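Local coordinates for protein amino Transferase (Eubacterium rectale, PDB 3ELE) that probably catalyses a pyridoxal-5'-phosphate-dependent transfer of amino groups, as a class I and II aminotransferase that works as a dimer of two like subunits, at residues 214-219 with 238-243; 95-100 with 230-235. One frame throughout, in Å; residues are numbered along the deposited sequence.

Contact 1 of 2, residues 214-219 with 238-243. With PLP (pyridoxal-5'-phosphate), chain E.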
loop_
_atom_site.group_PDB
_atom_site.type_symbol
_atom_site.label_atom_id
_atom_site.label_comp_id
_atom_site.label_asym_id
_atom_site.label_seq_id
_atom_site.Cartn_x
_atom_site.Cartn_y
_atom_site.Cartn_z
ATOM N N ILE A 214 -21.510 -8.467 1.738
ATOM C CA ILE A 214 -21.622 -7.561 0.600
ATOM C C ILE A 214 -20.313 -6.773 0.710
ATOM O O ILE A 214 -19.994 -6.269 1.779
ATOM C CB ILE A 214 -22.807 -6.573 0.683
ATOM C CG1 ILE A 214 -24.122 -7.263 0.353
ATOM C CG2 ILE A 214 -22.641 -5.390 -0.323
ATOM C CD1 ILE A 214 -25.382 -6.333 0.442
ATOM N N ILE A 215 -19.528 -6.743 -0.364
ATOM C CA ILE A 215 -18.318 -5.924 -0.448
ATOM C C ILE A 215 -18.739 -4.832 -1.405
ATOM O O ILE A 215 -18.877 -5.098 -2.591
ATOM C CB ILE A 215 -17.076 -6.717 -0.939
ATOM C CG1 ILE A 215 -16.778 -7.883 -0.004
ATOM C CG2 ILE A 215 -15.847 -5.827 -1.044
ATOM C CD1 ILE A 215 -17.443 -9.183 -0.419
ATOM N N ALA A 216 -18.990 -3.627 -0.868
ATOM C CA ALA A 216 -19.468 -2.477 -1.617
ATOM C C ALA A 216 -18.310 -1.605 -2.069
ATOM O O ALA A 216 -17.712 -0.901 -1.252
ATOM C CB ALA A 216 -20.460 -1.645 -0.759
ATOM N N ASP A 217 -18.043 -1.621 -3.379
ATOM C CA ASP A 217 -16.960 -0.861 -4.016
ATOM C C ASP A 217 -17.562 0.467 -4.443
ATOM O O ASP A 217 -18.129 0.572 -5.534
ATOM C CB ASP A 217 -16.419 -1.657 -5.218
ATOM C CG ASP A 217 -15.179 -1.073 -5.811
ATOM O OD1 ASP A 217 -14.529 -0.243 -5.157
ATOM O OD2 ASP A 217 -14.829 -1.493 -6.928
ATOM N N GLU A 218 -17.414 1.488 -3.593
ATOM C CA GLU A 218 -18.101 2.794 -3.768
ATOM C C GLU A 218 -17.333 4.050 -4.189
ATOM O O GLU A 218 -17.787 5.157 -3.864
ATOM C CB GLU A 218 -18.800 3.134 -2.458
ATOM C CG GLU A 218 -19.771 2.092 -1.980
ATOM C CD GLU A 218 -20.813 2.687 -1.078
ATOM O OE1 GLU A 218 -20.490 3.632 -0.316
ATOM O OE2 GLU A 218 -21.968 2.234 -1.159
ATOM N N PRO A 219 -16.240 3.926 -4.977
ATOM C CA PRO A 219 -15.510 5.172 -5.295
ATOM C C PRO A 219 -16.263 6.190 -6.174
ATOM O O PRO A 219 -15.894 7.376 -6.134
ATOM C CB PRO A 219 -14.219 4.674 -5.967
ATOM C CG PRO A 219 -14.610 3.395 -6.637
ATOM C CD PRO A 219 -15.637 2.766 -5.668
ATOM N N ASP A 238 -26.761 -6.185 7.167
ATOM C CA ASP A 238 -25.870 -6.102 8.327
ATOM C C ASP A 238 -24.406 -6.393 7.981
ATOM O O ASP A 238 -23.540 -5.554 8.232
ATOM C CB ASP A 238 -26.377 -7.007 9.456
ATOM C CG ASP A 238 -27.601 -6.449 10.169
ATOM O OD1 ASP A 238 -27.970 -5.263 10.000
ATOM O OD2 ASP A 238 -28.187 -7.216 10.939
ATOM N N ASN A 239 -24.168 -7.533 7.338
ATOM C CA ASN A 239 -22.813 -7.968 6.921
ATOM C C ASN A 239 -22.365 -7.303 5.616
ATOM O O ASN A 239 -22.266 -7.918 4.578
ATOM C CB ASN A 239 -22.745 -9.504 6.867
ATOM C CG ASN A 239 -22.860 -10.136 8.245
ATOM O OD1 ASN A 239 -22.129 -9.774 9.152
ATOM N ND2 ASN A 239 -23.767 -11.089 8.398
ATOM N N THR A 240 -22.073 -6.014 5.712
ATOM C CA THR A 240 -21.630 -5.207 4.587
ATOM C C THR A 240 -20.328 -4.545 4.978
ATOM O O THR A 240 -20.236 -3.976 6.072
ATOM C CB THR A 240 -22.654 -4.121 4.279
ATOM O OG1 THR A 240 -23.906 -4.726 3.973
ATOM C CG2 THR A 240 -22.207 -3.163 3.098
ATOM N N LEU A 241 -19.337 -4.659 4.092
ATOM C CA LEU A 241 -18.053 -3.975 4.183
ATOM C C LEU A 241 -18.087 -2.948 3.072
ATOM O O LEU A 241 -18.447 -3.300 1.949
ATOM C CB LEU A 241 -16.891 -4.947 3.969
ATOM C CG LEU A 241 -16.655 -5.943 5.106
ATOM C CD1 LEU A 241 -15.782 -7.122 4.657
ATOM C CD2 LEU A 241 -16.047 -5.204 6.312
ATOM N N VAL A 242 -17.771 -1.684 3.381
ATOM C CA VAL A 242 -17.756 -0.605 2.384
ATOM C C VAL A 242 -16.312 -0.216 2.110
ATOM O O VAL A 242 -15.549 -0.014 3.044
ATOM C CB VAL A 242 -18.592 0.624 2.809
ATOM C CG1 VAL A 242 -18.508 1.735 1.739
ATOM C CG2 VAL A 242 -20.066 0.207 3.067
ATOM N N CYS A 243 -15.959 -0.172 0.820
ATOM C CA CYS A 243 -14.642 0.211 0.319
ATOM C C CYS A 243 -14.858 1.518 -0.413
ATOM O O CYS A 243 -15.680 1.588 -1.345
ATOM C CB CYS A 243 -14.084 -0.842 -0.645
ATOM S SG CYS A 243 -13.793 -2.424 0.162
HETATM N N1 PLP E . -13.194 0.212 -8.201
HETATM C C2 PLP E . -13.642 0.603 -9.464
HETATM C C2A PLP E . -14.954 0.088 -9.964
HETATM C C3 PLP E . -12.881 1.497 -10.245
HETATM O O3 PLP E . -13.324 1.900 -11.482
HETATM C C4 PLP E . -11.635 1.972 -9.773
HETATM C C4A PLP E . -10.698 2.542 -10.822
HETATM O O4A PLP E . -9.955 1.792 -11.457
HETATM C C5 PLP E . -11.200 1.559 -8.477
HETATM C C6 PLP E . -11.987 0.673 -7.700
HETATM C C5A PLP E . -9.871 1.980 -7.884
HETATM O O4P PLP E . -9.942 3.139 -7.115
HETATM P P PLP E . -8.610 3.588 -6.326
HETATM O O1P PLP E . -8.986 4.231 -5.022
HETATM O O2P PLP E . -7.896 4.637 -7.129
HETATM O O3P PLP E . -7.691 2.438 -6.073
#
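Ile-214 and Thr-240 stand side by side on one face of a parallel strand pair, pointing the same way, with Ile-214 CB 3.9 Å from Thr-240 OG1. Beta-branched residues suit such strands, and the threonine hydroxyl is hydrogen-bonded to the carbonyl of Tyr-237. Just past the strand, Glu-218 reaches back along the same side, its CG anti to the carbonyl carbon (chi1 -57°), and the chain beyond extends until OE1 comes 3.4 Å from Val-242 CG1; Arg-221 holds that carboxylate in a salt bridge. Between them the small Ala-216 sets its CB 4.3 Å from Val-242 CG2. On the other face Ile-215 CG2 touches Cys-243 SG at 4.2 Å, and the cysteine also packs on helix 108-119. Five nearly straight backbone bonds join the two segments, the last from Glu-218 N to Cys-243 O (2.8 Å), which carries the pairing just past the strand end. Here Asp-217 turns its CG anti to the backbone N (chi1 -171°), and OD2 meets N1 of the cofactor at 2.7 Å while also bonding Tyr-137. Pro-219 CG approaches the same N1 at 3.8 Å. An asparagine here would replace a carboxylate oxygen by an amide and would probably leave the cofactor's N1 and Tyr-137 less firmly held. An aspartate at a strand's C-terminal end, paired with the pyridine nitrogen, is the hallmark of fold-type I pyridoxal-phosphate enzymes.

Contact 2 of 2, residues 95-100 with 230-235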
loop_
_atom_site.group_PDB
_atom_site.type_symbol
_atom_site.label_atom_id
_atom_site.label_comp_id
_atom_site.label_asym_id
_atom_site.label_seq_id
_atom_site.Cartn_x
_atom_site.Cartn_y
_atom_site.Cartn_z
ATOM N N THR A 95 -26.814 6.962 9.567
ATOM C CA THR A 95 -26.120 5.854 10.178
ATOM C C THR A 95 -25.642 6.299 11.588
ATOM O O THR A 95 -25.872 7.461 11.994
ATOM C CB THR A 95 -24.956 5.395 9.262
ATOM O OG1 THR A 95 -24.163 6.533 8.879
ATOM C CG2 THR A 95 -25.504 4.753 8.027
ATOM N N HIS A 96 -25.010 5.374 12.323
ATOM C CA HIS A 96 -24.532 5.616 13.707
ATOM C C HIS A 96 -23.099 5.102 13.921
ATOM O O HIS A 96 -22.777 4.514 14.971
ATOM C CB HIS A 96 -25.512 4.985 14.728
ATOM C CG HIS A 96 -25.764 3.529 14.494
ATOM N ND1 HIS A 96 -26.759 3.082 13.652
ATOM C CD2 HIS A 96 -25.126 2.422 14.948
ATOM C CE1 HIS A 96 -26.736 1.760 13.613
ATOM N NE2 HIS A 96 -25.748 1.336 14.384
ATOM N N PHE A 97 -22.233 5.369 12.939
ATOM C CA PHE A 97 -20.832 4.957 13.017
ATOM C C PHE A 97 -20.043 5.850 13.981
ATOM O O PHE A 97 -20.436 6.978 14.278
ATOM C CB PHE A 97 -20.121 5.041 11.647
ATOM C CG PHE A 97 -20.796 4.277 10.560
ATOM C CD1 PHE A 97 -20.952 2.901 10.669
ATOM C CD2 PHE A 97 -21.259 4.921 9.406
ATOM C CE1 PHE A 97 -21.573 2.184 9.679
ATOM C CE2 PHE A 97 -21.876 4.200 8.389
ATOM C CZ PHE A 97 -22.029 2.828 8.533
ATOM N N ASN A 98 -18.936 5.303 14.477
ATOM C CA ASN A 98 -17.960 6.056 15.272
ATOM C C ASN A 98 -16.596 5.877 14.598
ATOM O O ASN A 98 -16.486 5.124 13.634
ATOM C CB ASN A 98 -18.005 5.642 16.760
ATOM C CG ASN A 98 -17.660 4.190 16.991
ATOM O OD1 ASN A 98 -16.659 3.675 16.483
ATOM N ND2 ASN A 98 -18.468 3.521 17.806
ATOM N N ALA A 99 -15.569 6.556 15.103
ATOM C CA ALA A 99 -14.199 6.465 14.542
ATOM C C ALA A 99 -13.715 5.002 14.372
ATOM O O ALA A 99 -13.116 4.637 13.344
ATOM C CB ALA A 99 -13.218 7.233 15.427
ATOM N N ASP A 100 -14.030 4.159 15.352
ATOM C CA ASP A 100 -13.590 2.755 15.351
ATOM C C ASP A 100 -14.260 1.825 14.328
ATOM O O ASP A 100 -13.912 0.653 14.269
ATOM C CB ASP A 100 -13.688 2.156 16.769
ATOM C CG ASP A 100 -12.757 2.836 17.756
ATOM O OD1 ASP A 100 -11.715 3.382 17.338
ATOM O OD2 ASP A 100 -13.061 2.817 18.964
ATOM N N VAL A 230 -28.057 6.909 -4.388
ATOM C CA VAL A 230 -27.180 5.762 -4.202
ATOM C C VAL A 230 -27.511 5.315 -2.758
ATOM O O VAL A 230 -27.135 6.001 -1.814
ATOM C CB VAL A 230 -25.674 6.145 -4.340
ATOM C CG1 VAL A 230 -24.789 4.910 -4.211
ATOM C CG2 VAL A 230 -25.418 6.799 -5.675
ATOM N N PRO A 231 -28.287 4.224 -2.569
ATOM C CA PRO A 231 -28.577 3.795 -1.184
ATOM C C PRO A 231 -27.335 3.397 -0.381
ATOM O O PRO A 231 -26.460 2.740 -0.939
ATOM C CB PRO A 231 -29.446 2.543 -1.390
ATOM C CG PRO A 231 -30.025 2.692 -2.686
ATOM C CD PRO A 231 -28.974 3.353 -3.530
ATOM N N PHE A 232 -27.277 3.756 0.906
ATOM C CA PHE A 232 -26.155 3.384 1.762
ATOM C C PHE A 232 -26.436 1.949 2.242
ATOM O O PHE A 232 -27.269 1.722 3.125
ATOM C CB PHE A 232 -25.910 4.371 2.911
ATOM C CG PHE A 232 -24.487 4.357 3.377
ATOM C CD1 PHE A 232 -23.509 5.061 2.671
ATOM C CD2 PHE A 232 -24.101 3.587 4.451
ATOM C CE1 PHE A 232 -22.180 5.015 3.068
ATOM C CE2 PHE A 232 -22.777 3.544 4.853
ATOM C CZ PHE A 232 -21.819 4.249 4.156
ATOM N N VAL A 233 -25.665 1.015 1.689
ATOM C CA VAL A 233 -25.932 -0.442 1.786
ATOM C C VAL A 233 -25.948 -1.047 3.192
ATOM O O VAL A 233 -26.683 -2.020 3.435
ATOM C CB VAL A 233 -24.962 -1.240 0.867
ATOM C CG1 VAL A 233 -25.296 -2.747 0.852
ATOM C CG2 VAL A 233 -25.012 -0.694 -0.559
ATOM N N THR A 234 -25.171 -0.458 4.107
ATOM C CA THR A 234 -25.063 -0.952 5.494
ATOM C C THR A 234 -26.391 -0.886 6.222
ATOM O O THR A 234 -26.627 -1.674 7.140
ATOM C CB THR A 234 -23.969 -0.205 6.319
ATOM O OG1 THR A 234 -24.358 1.158 6.539
ATOM C CG2 THR A 234 -22.590 -0.285 5.592
ATOM N N LYS A 235 -27.248 0.057 5.793
ATOM C CA LYS A 235 -28.588 0.213 6.344
ATOM C C LYS A 235 -29.562 -0.886 5.943
ATOM O O LYS A 235 -30.592 -1.039 6.602
ATOM C CB LYS A 235 -29.190 1.553 5.930
ATOM C CG LYS A 235 -28.353 2.749 6.358
ATOM C CD LYS A 235 -29.228 4.005 6.601
ATOM C CE LYS A 235 -30.014 4.430 5.392
ATOM N NZ LYS A 235 -30.686 5.747 5.621
#
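Two loops of the large cofactor-binding domain meet here: the one leading from helix 79-93 to strand 102-105, carrying Thr-95 and Phe-97, and the one between strands 213-217 and 240-245, carrying Phe-232, Thr-234 and Lys-235. The two phenylalanines supply the apolar centre. Phe-97 offers the edge of its ring, and its CE2 lies 3.7 Å from Phe-232 CE2, the two side chains running at a slant to one another. At the same edge, near the ring plane, Thr-234 OG1 comes 3.5 Å from Phe-97 CZ, the threonine arriving from the opposite direction. With CG anti to its backbone N (chi1 -154°), Phe-232 swings its ring toward the other loop; the ring also stacks on His-93, at the end of helix 79-93. Both aromatic rings reach Leu-89 of that helix and Leu-261 of strand 258-261, so the loop joining the two parallel strands is packed against an antiparallel strand of the seven-stranded mixed sheet and the helix beside it. Large flat side chains suit this place, since one ring can touch a helix, a strand and the facing loop at once. Nearer solvent, the methyl of Thr-95 serves two partners: CG2 lies 4.0 Å from Phe-232 CD2 and 3.9 Å from Lys-235 CG. Thr-95 OG1 bonds Asn-90 instead, a division of labour that suits threonine at a partly exposed site. Lys-235 likewise spends its aliphatic chain on the methyl, while NZ, beyond a bend at chi3, bonds the carbonyl of His-93.

How the contacts relate
Contact 1 is core, a strand pair buried in the central sheet; contact 2, some 10 Å away between centres, lies nearer the surface, where loops meet. Their chemistry follows: regular backbone bonding and a carboxylate set against the cofactor in the first, side-chain packing alone between the segments of the second. Segment 230-235 belongs to the connection between the two strands of contact 1 and lies over the face bearing Ile-214, Thr-240 and Val-242. The contacts touch there, Thr-234 CG2 lying 3.6 Å from Val-242 CG2, and Val-233 CG1 3.6 Å from Ile-214 CD1. Arg-221, the salt-bridge partner met in contact 1, also links them by bonding the carbonyls of Val-230 and Pro-231.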